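Side-chain contacts in sialidase B (Streptococcus pneumoniae serotype 4, PDB 4XJW), which catalyses the hydrolysis of alpha-(2->3)-, alpha-(2->6)- and alpha-(2->8)-linked terminal sialic acids and acts as an intramolecular trans-sialidase: residues N338-D342 / F343-V347; I650-E653 / I654-T658. The protein carries 1 engineered substitution. One frame throughout, in Å; residues are numbered along the deposited sequence.

Contact 1. Residues N338-D342 / F343-V347; sequences NGDND and FRYTV
Arg344 lies against the carboxylates of both Asp340 and Asp342 at the end of a beta-hairpin connection, where the loop leaving strand 330-337 turns back into its antiparallel partner 345-347. The direct charged link is made with Asp342. NH1 of Arg344 donates to OD2 of Asp342 over 3.0 Å, a salt bridge with an N-H...O angle of 155° that uses the syn lone pair and lies close to the guanidinium plane. A bend at chi3 (72°) folds the arginine back for this bond, and its CD lies 3.4 Å from Asp340 OD2. The Asp340 carboxylate stands nearly perpendicular to the guanidinium, and its OD2 accepts from two waters. Water 1 donates to Asp340 OD2 (2.7 Å) and to the backbone O of Asp342 (2.8 Å). It also accepts a hydrogen bond from the backbone N-H of Arg344, with N 3.1 Å away, tying side chain and main chain together across the turn. Water 2 donates to the same Asp340 OD2 at 2.6 Å and is hydrogen-bonded to Tyr345 OH, also 2.6 Å away. The Tyr345 ring itself packs edge-to-face with Phe413. OD2 of Asp340 thus receives two water protons, with Arg344 NE 4.3 Å off, and this combination would be expected to favour the ionised carboxylate: within the turn, one direct ion pair and two bridging waters link its acidic side chains to Arg344 and Tyr345.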
loop_
_atom_site.group_PDB
_atom_site.type_symbol
_atom_site.label_atom_id
_atom_site.label_comp_id
_atom_site.label_asym_id
_atom_site.label_seq_id
_atom_site.Cartn_x
_atom_site.Cartn_y
_atom_site.Cartn_z
ATOM N N ASN A 338 16.750 31.811 -3.956
ATOM C CA ASN A 338 15.585 32.445 -4.563
ATOM C C ASN A 338 15.981 33.700 -5.340
ATOM O O ASN A 338 16.725 34.541 -4.833
ATOM C CB ASN A 338 14.536 32.781 -3.508
ATOM C CG ASN A 338 13.177 33.084 -4.118
ATOM O OD1 ASN A 338 12.909 32.750 -5.274
ATOM N ND2 ASN A 338 12.314 33.712 -3.338
ATOM N N GLY A 339 15.499 33.807 -6.571
ATOM C CA GLY A 339 15.880 34.908 -7.438
ATOM C C GLY A 339 16.873 34.508 -8.517
ATOM O O GLY A 339 16.855 35.056 -9.621
ATOM N N ASP A 340 17.741 33.551 -8.199
ATOM C CA ASP A 340 18.712 33.033 -9.160
ATOM C C ASP A 340 18.045 32.039 -10.113
ATOM O O ASP A 340 17.114 31.328 -9.725
ATOM C CB ASP A 340 19.867 32.332 -8.431
ATOM C CG ASP A 340 20.664 33.265 -7.543
ATOM O OD1 ASP A 340 20.260 34.437 -7.380
ATOM O OD2 ASP A 340 21.696 32.820 -6.989
ATOM N N ASN A 341 18.525 31.979 -11.354
ATOM C CA ASN A 341 18.053 30.972 -12.302
ATOM C C ASN A 341 19.015 29.795 -12.417
ATOM O O ASN A 341 18.736 28.817 -13.111
ATOM C CB ASN A 341 17.801 31.586 -13.681
ATOM C CG ASN A 341 16.441 32.253 -13.781
ATOM O OD1 ASN A 341 15.489 31.851 -13.113
ATOM N ND2 ASN A 341 16.343 33.276 -14.623
ATOM N N ASP A 342 20.149 29.904 -11.735
ATOM C CA ASP A 342 21.147 28.844 -11.720
ATOM C C ASP A 342 21.457 28.405 -10.288
ATOM O O ASP A 342 21.040 29.052 -9.321
ATOM C CB ASP A 342 22.422 29.308 -12.428
ATOM C CG ASP A 342 22.820 30.723 -12.042
ATOM O OD1 ASP A 342 21.963 31.455 -11.498
ATOM O OD2 ASP A 342 23.985 31.106 -12.288
ATOM N N PHE A 343 22.180 27.296 -10.158
ATOM C CA PHE A 343 22.597 26.805 -8.852
ATOM C C PHE A 343 23.993 27.315 -8.526
ATOM O O PHE A 343 24.993 26.752 -8.974
ATOM C CB PHE A 343 22.554 25.274 -8.828
ATOM C CG PHE A 343 21.169 24.717 -8.726
ATOM C CD1 PHE A 343 20.306 24.754 -9.819
ATOM C CD2 PHE A 343 20.713 24.178 -7.528
ATOM C CE1 PHE A 343 19.024 24.250 -9.724
ATOM C CE2 PHE A 343 19.429 23.676 -7.427
ATOM C CZ PHE A 343 18.581 23.709 -8.523
ATOM N N ARG A 344 24.052 28.387 -7.749
ATOM C CA ARG A 344 25.311 29.079 -7.493
ATOM C C ARG A 344 25.923 28.733 -6.134
ATOM O O ARG A 344 26.917 29.339 -5.717
ATOM C CB ARG A 344 25.113 30.595 -7.648
ATOM C CG ARG A 344 24.660 30.998 -9.055
ATOM C CD ARG A 344 24.238 32.463 -9.169
ATOM N NE ARG A 344 25.370 33.387 -9.104
ATOM C CZ ARG A 344 26.035 33.843 -10.164
ATOM N NH1 ARG A 344 25.693 33.458 -11.388
ATOM N NH2 ARG A 344 27.053 34.681 -10.000
ATOM N N TYR A 345 25.348 27.733 -5.462
ATOM C CA TYR A 345 25.773 27.367 -4.113
ATOM C C TYR A 345 25.965 25.858 -3.927
ATOM O O TYR A 345 25.380 25.045 -4.652
ATOM C CB TYR A 345 24.774 27.891 -3.076
ATOM C CG TYR A 345 24.582 29.391 -3.120
ATOM C CD1 TYR A 345 23.661 29.968 -3.987
ATOM C CD2 TYR A 345 25.327 30.229 -2.297
ATOM C CE1 TYR A 345 23.491 31.340 -4.040
ATOM C CE2 TYR A 345 25.160 31.598 -2.335
ATOM C CZ TYR A 345 24.241 32.147 -3.209
ATOM O OH TYR A 345 24.078 33.516 -3.243
ATOM N N THR A 346 26.803 25.502 -2.957
ATOM C CA THR A 346 26.966 24.117 -2.526
ATOM C C THR A 346 26.944 24.057 -1.010
ATOM O O THR A 346 27.245 25.044 -0.330
ATOM C CB THR A 346 28.288 23.489 -3.012
ATOM O OG1 THR A 346 29.390 24.342 -2.665
ATOM C CG2 THR A 346 28.265 23.266 -4.509
ATOM N N VAL A 347 26.568 22.897 -0.481
ATOM C CA VAL A 347 26.643 22.652 0.950
ATOM C C VAL A 347 27.969 21.949 1.209
ATOM O O VAL A 347 28.189 20.838 0.728
ATOM C CB VAL A 347 25.493 21.760 1.451
ATOM C CG1 VAL A 347 25.507 21.689 2.953
ATOM C CG2 VAL A 347 24.151 22.294 0.985
HETATM O O HOH W 1 21.620 30.127 -6.851
HETATM O O HOH W 2 22.941 34.406 -5.396
#

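Contact 2. Residues I650-E653 / I654-T658; sequences IDLE and INDLT
Asp656 carries its CG beside its own backbone N (chi1 -64°), which swings the carboxylate back along the single weakly bonded helical turn at the C-terminus and onto the amide of Glu653. This resembles one half of a capping box: Glu653 N donates to Asp656 OD2 over 2.9 Å at 162°, approaching from the anti side and 27° out of the carboxylate plane. The other half is absent, and Asp656 N bonds to the backbone O of Glu653, also at 2.9 Å. The Glu653 side chain instead extends away, leaving its OE2 4.6 Å from Asp656 OD2. Water 3 lies 2.7 Å from Glu653 OE2 and 2.8 Å from Asp656 OD2, and a long, weak ion pair with Lys100 may offset part of the charge on Asp656. On the apolar side of the turn, Leu652 CD1 meets Leu657 CD2 at 4.0 Å with the side chains roughly perpendicular; both leucines pack on Leu586 and Tyr604 of the neighbouring sheet. At the chain end, Ile654 O is gripped from opposite faces of its carbonyl plane, by Leu657 N at 2.8 Å and by Thr658 OG1 at 3.3 Å.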
loop_
_atom_site.group_PDB
_atom_site.type_symbol
_atom_site.label_atom_id
_atom_site.label_comp_id
_atom_site.label_asym_id
_atom_site.label_seq_id
_atom_site.Cartn_x
_atom_site.Cartn_y
_atom_site.Cartn_z
ATOM N N ILE A 650 -1.307 -11.182 6.922
ATOM C CA ILE A 650 -1.738 -12.541 7.250
ATOM C C ILE A 650 -0.561 -13.383 7.746
ATOM O O ILE A 650 0.599 -13.073 7.464
ATOM C CB ILE A 650 -2.414 -13.249 6.062
ATOM C CG1 ILE A 650 -1.455 -13.339 4.870
ATOM C CG2 ILE A 650 -3.714 -12.533 5.663
ATOM C CD1 ILE A 650 -1.957 -14.208 3.732
ATOM N N ASP A 651 -0.885 -14.458 8.463
ATOM C CA ASP A 651 0.095 -15.409 8.970
ATOM C C ASP A 651 -0.159 -16.766 8.313
ATOM O O ASP A 651 -1.285 -17.267 8.345
ATOM C CB ASP A 651 -0.055 -15.526 10.497
ATOM C CG ASP A 651 0.915 -16.521 11.117
ATOM O OD1 ASP A 651 0.648 -17.743 11.048
ATOM O OD2 ASP A 651 1.928 -16.074 11.694
ATOM N N LEU A 652 0.873 -17.348 7.710
ATOM C CA LEU A 652 0.746 -18.653 7.073
ATOM C C LEU A 652 1.777 -19.632 7.619
ATOM O O LEU A 652 2.851 -19.233 8.087
ATOM C CB LEU A 652 0.903 -18.526 5.563
ATOM C CG LEU A 652 -0.186 -17.725 4.842
ATOM C CD1 LEU A 652 0.239 -17.417 3.408
ATOM C CD2 LEU A 652 -1.493 -18.481 4.875
ATOM N N GLU A 653 1.446 -20.920 7.562
ATOM C CA GLU A 653 2.388 -21.981 7.905
ATOM C C GLU A 653 2.806 -22.732 6.643
ATOM O O GLU A 653 2.071 -22.745 5.656
ATOM C CB GLU A 653 1.755 -22.945 8.904
ATOM C CG GLU A 653 1.402 -22.299 10.223
ATOM C CD GLU A 653 0.888 -23.296 11.239
ATOM O OE1 GLU A 653 1.719 -23.985 11.868
ATOM O OE2 GLU A 653 -0.347 -23.388 11.394
ATOM N N ILE A 654 3.976 -23.367 6.671
ATOM C CA ILE A 654 4.466 -24.063 5.482
ATOM C C ILE A 654 3.489 -25.135 5.022
ATOM O O ILE A 654 3.249 -25.296 3.824
ATOM C CB ILE A 654 5.867 -24.667 5.697
ATOM C CG1 ILE A 654 6.874 -23.550 5.914
ATOM C CG2 ILE A 654 6.280 -25.504 4.501
ATOM C CD1 ILE A 654 6.917 -22.548 4.767
ATOM N N ASN A 655 2.884 -25.836 5.976
ATOM C CA ASN A 655 1.889 -26.844 5.628
ATOM C C ASN A 655 0.684 -26.268 4.865
ATOM O O ASN A 655 0.049 -26.977 4.091
ATOM C CB ASN A 655 1.451 -27.647 6.857
ATOM C CG ASN A 655 2.521 -28.630 7.324
ATOM O OD1 ASN A 655 3.524 -28.849 6.643
ATOM N ND2 ASN A 655 2.300 -29.237 8.485
ATOM N N ASP A 656 0.380 -24.986 5.067
ATOM C CA ASP A 656 -0.705 -24.357 4.310
ATOM C C ASP A 656 -0.314 -24.223 2.851
ATOM O O ASP A 656 -1.170 -24.220 1.959
ATOM C CB ASP A 656 -1.021 -22.963 4.844
ATOM C CG ASP A 656 -1.534 -22.981 6.262
ATOM O OD1 ASP A 656 -2.361 -23.862 6.583
ATOM O OD2 ASP A 656 -1.102 -22.112 7.060
ATOM N N LEU A 657 0.987 -24.098 2.612
ATOM C CA LEU A 657 1.469 -23.776 1.273
ATOM C C LEU A 657 1.665 -25.024 0.428
ATOM O O LEU A 657 1.589 -24.973 -0.797
ATOM C CB LEU A 657 2.777 -22.989 1.348
ATOM C CG LEU A 657 2.818 -21.779 2.282
ATOM C CD1 LEU A 657 4.077 -20.981 2.057
ATOM C CD2 LEU A 657 1.580 -20.899 2.086
ATOM N N THR A 658 1.921 -26.145 1.090
ATOM C CA THR A 658 2.291 -27.366 0.395
ATOM C C THR A 658 1.134 -28.355 0.365
ATOM O O THR A 658 1.092 -29.243 -0.482
ATOM C CB THR A 658 3.518 -28.012 1.061
ATOM O OG1 THR A 658 3.235 -28.264 2.441
ATOM C CG2 THR A 658 4.709 -27.080 0.981
HETATM O O HOH W 3 -2.002 -22.067 9.671
#

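The two contacts lie on opposite sides of the chain's centre, 56 Å apart between centres and about 42 Å between nearest atoms, and they share no sheet. Contact 1 comes first along the chain. It belongs to the curled antiparallel sheet spanning 324-414, which is inserted between the adjacent strands 301-308 and 420-426 of the catalytic beta-propeller characteristic of sialidases. Contact 2 finishes the chain, where strand 647-652, an outer strand of the sheet with 616-620 and 626-631, passes into helix 654-657. The first lies in a peripheral hairpin and the second at the propeller's C-terminal end, both away from the catalytic residues; the Ile654 side chain is about 11 Å from bound Optactin, too far to touch.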